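Local coordinates for Orf c02003 protein (Sulfolobus solfataricus P2, PDB 2Q00), which is of unknown function but belongs to the archaeal PaREP1 family and folds into a compact bundle of helices without strands, at residues K29-K32 / A33-A37; I79-L82 / W83-A86. All coordinates share one frame; numbering follows the deposited sequence.

Interaction 1. Residues K29-K32 / A33-A37; sequences KYYK and AAEEA
K29, Y30, Y31 and K32 each accept a backbone hydrogen bond from the residue four places on, A33, A34, E35 and E36, so the two segments form consecutive turns of one alpha helix, 23-45. The bond from E35 N to Y31 O is 2.8 Å long; that from E36 N to K32 O, at 3.1 Å, is the straightest at the hydrogen (168°). Side chains add little across the turns. The methyl of A33 rests over the preceding carbonyls, with CB 3.3 Å from Y30 O, and A34 CB lies 3.2 Å from Y31 O. Alanine suits position 34 because its small methyl lets helix 79-95 come close at W83 and A86. In E36, CG stands beside the backbone N (chi1 -61°), which sets it 3.2 Å from K32 O; a bend at chi2 then turns the carboxylate, whose OE1 is hydrogen-bonded to S6. E35 instead stretches out, with CG opposite the backbone N (chi1 180°); its OE1 approaches the Y31 ring obliquely, 4.3 Å from CE2, and its OE2 makes a salt bridge with K39, one turn further along. Y30 reaches the other way, its hydroxyl bonded to E15 on helix 6-19, a role for which a long aromatic with a polar end is well fitted. The chemistry therefore divides cleanly: main-chain bonds hold the turns together, whereas the polar ends find partners beyond them, which would offset the cost of burying Y30 and E35, while E36 is partly exposed.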
loop_
_atom_site.group_PDB
_atom_site.type_symbol
_atom_site.label_atom_id
_atom_site.label_comp_id
_atom_site.label_asym_id
_atom_site.label_seq_id
_atom_site.Cartn_x
_atom_site.Cartn_y
_atom_site.Cartn_z
ATOM N N LYS A 29 -4.851 -5.267 5.835
ATOM C CA LYS A 29 -3.556 -4.865 6.372
ATOM C C LYS A 29 -2.576 -4.616 5.248
ATOM O O LYS A 29 -1.740 -3.703 5.332
ATOM C CB LYS A 29 -3.004 -5.919 7.332
ATOM C CG LYS A 29 -3.315 -5.633 8.799
ATOM C CD LYS A 29 -4.731 -5.985 9.186
ATOM C CE LYS A 29 -5.307 -4.978 10.181
ATOM N NZ LYS A 29 -4.335 -4.549 11.227
ATOM N N TYR A 30 -2.675 -5.427 4.195
ATOM C CA TYR A 30 -1.808 -5.260 3.037
ATOM C C TYR A 30 -2.122 -3.915 2.408
ATOM O O TYR A 30 -1.227 -3.211 1.952
ATOM C CB TYR A 30 -2.042 -6.363 2.008
ATOM C CG TYR A 30 -1.374 -7.683 2.331
ATOM C CD1 TYR A 30 0.013 -7.769 2.442
ATOM C CD2 TYR A 30 -2.130 -8.850 2.507
ATOM C CE1 TYR A 30 0.636 -8.980 2.722
ATOM C CE2 TYR A 30 -1.518 -10.074 2.783
ATOM C CZ TYR A 30 -0.124 -10.133 2.890
ATOM O OH TYR A 30 0.520 -11.326 3.150
ATOM N N TYR A 31 -3.404 -3.564 2.371
ATOM C CA TYR A 31 -3.789 -2.289 1.788
ATOM C C TYR A 31 -3.256 -1.146 2.655
ATOM O O TYR A 31 -2.695 -0.183 2.146
ATOM C CB TYR A 31 -5.307 -2.185 1.661
ATOM C CG TYR A 31 -5.753 -0.862 1.080
ATOM C CD1 TYR A 31 -5.403 -0.498 -0.225
ATOM C CD2 TYR A 31 -6.508 0.038 1.838
ATOM C CE1 TYR A 31 -5.792 0.722 -0.755
ATOM C CE2 TYR A 31 -6.901 1.260 1.315
ATOM C CZ TYR A 31 -6.536 1.597 0.016
ATOM O OH TYR A 31 -6.879 2.815 -0.500
ATOM N N LYS A 32 -3.441 -1.252 3.967
ATOM C CA LYS A 32 -2.944 -0.229 4.882
ATOM C C LYS A 32 -1.432 -0.102 4.730
ATOM O O LYS A 32 -0.893 0.994 4.814
ATOM C CB LYS A 32 -3.305 -0.571 6.328
ATOM C CG LYS A 32 -4.761 -0.309 6.662
ATOM C CD LYS A 32 -5.065 -0.620 8.117
ATOM C CE LYS A 32 -6.506 -0.259 8.492
ATOM N NZ LYS A 32 -6.723 -0.493 9.964
ATOM N N ALA A 33 -0.757 -1.226 4.499
ATOM C CA ALA A 33 0.687 -1.215 4.298
ATOM C C ALA A 33 0.978 -0.374 3.064
ATOM O O ALA A 33 1.938 0.398 3.034
ATOM C CB ALA A 33 1.231 -2.652 4.098
ATOM N N ALA A 34 0.137 -0.527 2.044
ATOM C CA ALA A 34 0.304 0.218 0.794
ATOM C C ALA A 34 0.046 1.703 0.994
ATOM O O ALA A 34 0.779 2.546 0.473
ATOM C CB ALA A 34 -0.626 -0.330 -0.277
ATOM N N GLU A 35 -0.993 2.028 1.755
ATOM C CA GLU A 35 -1.298 3.423 1.985
ATOM C C GLU A 35 -0.108 4.128 2.642
ATOM O O GLU A 35 0.299 5.215 2.214
ATOM C CB GLU A 35 -2.534 3.558 2.857
ATOM C CG GLU A 35 -2.891 5.011 3.131
ATOM C CD GLU A 35 -4.183 5.173 3.908
ATOM O OE1 GLU A 35 -5.187 4.515 3.543
ATOM O OE2 GLU A 35 -4.192 5.969 4.875
ATOM N N GLU A 36 0.465 3.484 3.661
ATOM C CA GLU A 36 1.608 4.036 4.380
ATOM C C GLU A 36 2.827 4.177 3.483
ATOM O O GLU A 36 3.610 5.120 3.627
ATOM C CB GLU A 36 1.959 3.157 5.580
ATOM C CG GLU A 36 0.842 3.047 6.600
ATOM C CD GLU A 36 0.483 4.388 7.196
ATOM O OE1 GLU A 36 1.394 5.052 7.731
ATOM O OE2 GLU A 36 -0.706 4.774 7.129
ATOM N N ALA A 37 2.993 3.238 2.562
ATOM C CA ALA A 37 4.127 3.283 1.649
ATOM C C ALA A 37 4.038 4.534 0.792
ATOM O O ALA A 37 5.042 5.203 0.539
ATOM C CB ALA A 37 4.139 2.047 0.769
#

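Interaction 2. Residues I79-L82 / W83-A86; sequences IPIL and WKSA
The indole of W83 meets the preceding turn obliquely at P80 O, and its CB sits 3.3 Å from I79 O and 3.5 Å from P80 O. Beyond the turn, the same ring is in an edge-to-face stack with F66 and meets Y31 with the planes at about 45°, so aromatic neighbours come from two different helices. CG stands opposite the backbone N (chi1 176°), and this swings the indole off the turn and into the interior. W83 N donates to I79 O at 2.8 Å, the main-chain bond that closes the first turn of helix 79-95. P80 fits there because the first turn needs no N-H from it to bond backwards; its carbonyl accepts a weak bond from K84 N at 3.4 Å. A86 N bonds to L82 O at 3.3 Å.

On the exposed side, K84 runs out extended and then bends at its last torsion (chi4 65°), carrying NZ back over the first turn to 3.5 Å from P80 O and 3.6 Å from I81 CG2. The side chains of K84 and I81 thus cross at an angle, the ammonium meeting the I81 methyl while the lysine CG passes P80 O, as a long chain with a charged tip allows. S85 is small enough for a helix interface, and its OG is hydrogen-bonded to D110 of helix 101-122. The same helix receives I79 and L82 on L114, while W83 presses on A34 and I38 of helix 23-45 and on L65 and S69 of helix 62-71; the turn is thus wedged among three helices in a fold without strands.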
loop_
_atom_site.group_PDB
_atom_site.type_symbol
_atom_site.label_atom_id
_atom_site.label_comp_id
_atom_site.label_asym_id
_atom_site.label_seq_id
_atom_site.Cartn_x
_atom_site.Cartn_y
_atom_site.Cartn_z
ATOM N N ILE A 79 5.106 2.208 -9.427
ATOM C CA ILE A 79 4.182 2.412 -8.313
ATOM C C ILE A 79 2.724 2.668 -8.653
ATOM O O ILE A 79 1.836 2.222 -7.921
ATOM C CB ILE A 79 4.696 3.475 -7.279
ATOM C CG1 ILE A 79 4.288 4.876 -7.688
ATOM C CG2 ILE A 79 6.230 3.379 -7.135
ATOM C CD1 ILE A 79 5.132 5.431 -8.802
ATOM N N PRO A 80 2.437 3.367 -9.757
ATOM C CA PRO A 80 1.005 3.557 -10.009
ATOM C C PRO A 80 0.292 2.217 -10.211
ATOM O O PRO A 80 -0.858 2.049 -9.810
ATOM C CB PRO A 80 0.977 4.438 -11.259
ATOM C CG PRO A 80 2.273 4.079 -11.965
ATOM C CD PRO A 80 3.256 3.979 -10.819
ATOM N N ILE A 81 0.970 1.246 -10.812
ATOM C CA ILE A 81 0.334 -0.049 -11.008
ATOM C C ILE A 81 0.410 -0.953 -9.775
ATOM O O ILE A 81 -0.440 -1.824 -9.599
ATOM C CB ILE A 81 0.883 -0.756 -12.260
ATOM C CG1 ILE A 81 2.367 -0.469 -12.426
ATOM C CG2 ILE A 81 0.147 -0.246 -13.496
ATOM C CD1 ILE A 81 2.991 -1.148 -13.635
ATOM N N LEU A 82 1.404 -0.745 -8.915
ATOM C CA LEU A 82 1.493 -1.530 -7.686
ATOM C C LEU A 82 0.326 -1.049 -6.832
ATOM O O LEU A 82 -0.344 -1.830 -6.143
ATOM C CB LEU A 82 2.814 -1.271 -6.964
ATOM C CG LEU A 82 4.039 -2.089 -7.388
ATOM C CD1 LEU A 82 4.035 -2.288 -8.883
ATOM C CD2 LEU A 82 5.310 -1.375 -6.950
ATOM N N TRP A 83 0.069 0.249 -6.897
ATOM C CA TRP A 83 -1.037 0.814 -6.143
ATOM C C TRP A 83 -2.390 0.188 -6.523
ATOM O O TRP A 83 -3.228 -0.065 -5.649
ATOM C CB TRP A 83 -1.102 2.335 -6.332
ATOM C CG TRP A 83 -2.289 2.912 -5.643
ATOM C CD1 TRP A 83 -3.408 3.435 -6.226
ATOM C CD2 TRP A 83 -2.533 2.921 -4.225
ATOM N NE1 TRP A 83 -4.335 3.762 -5.259
ATOM C CE2 TRP A 83 -3.822 3.458 -4.025
ATOM C CE3 TRP A 83 -1.786 2.524 -3.107
ATOM C CZ2 TRP A 83 -4.382 3.610 -2.748
ATOM C CZ3 TRP A 83 -2.340 2.674 -1.838
ATOM C CH2 TRP A 83 -3.627 3.214 -1.673
ATOM N N LYS A 84 -2.612 -0.063 -7.815
ATOM C CA LYS A 84 -3.878 -0.662 -8.252
ATOM C C LYS A 84 -4.131 -1.970 -7.507
ATOM O O LYS A 84 -5.234 -2.199 -7.001
ATOM C CB LYS A 84 -3.871 -0.914 -9.763
ATOM C CG LYS A 84 -3.837 0.364 -10.607
ATOM C CD LYS A 84 -3.987 0.058 -12.105
ATOM C CE LYS A 84 -3.904 1.323 -12.968
ATOM N NZ LYS A 84 -2.561 1.988 -12.920
ATOM N N SER A 85 -3.101 -2.817 -7.441
ATOM C CA SER A 85 -3.187 -4.096 -6.729
ATOM C C SER A 85 -3.638 -3.874 -5.282
ATOM O O SER A 85 -4.461 -4.631 -4.735
ATOM C CB SER A 85 -1.829 -4.785 -6.702
ATOM O OG SER A 85 -1.349 -4.992 -8.007
ATOM N N ALA A 86 -3.079 -2.841 -4.658
ATOM C CA ALA A 86 -3.433 -2.524 -3.288
ATOM C C ALA A 86 -4.934 -2.214 -3.258
ATOM O O ALA A 86 -5.671 -2.706 -2.391
ATOM C CB ALA A 86 -2.606 -1.302 -2.787
#

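How the interactions relate
Interaction 1 and interaction 2 come in series along the chain, yet their centres lie only about 11 Å apart because helices 23-45 and 79-95 pack against each other. Small residues make the close approach possible: A34 CB comes within 3.3 Å of A86 CB. Beside this alanine pair the aromatics meet, Y31 CE1 lying 3.4 Å from W83 CH2, and A34 CB also reaches W83 CZ3 at 3.8 Å. Y31 stacks on H90 as well, one turn beyond A86, so its ring meets helix 79-95 at more than one turn. The function is unknown, and no site can be assigned to these turns; together they form part of the buried interface of the helical bundle.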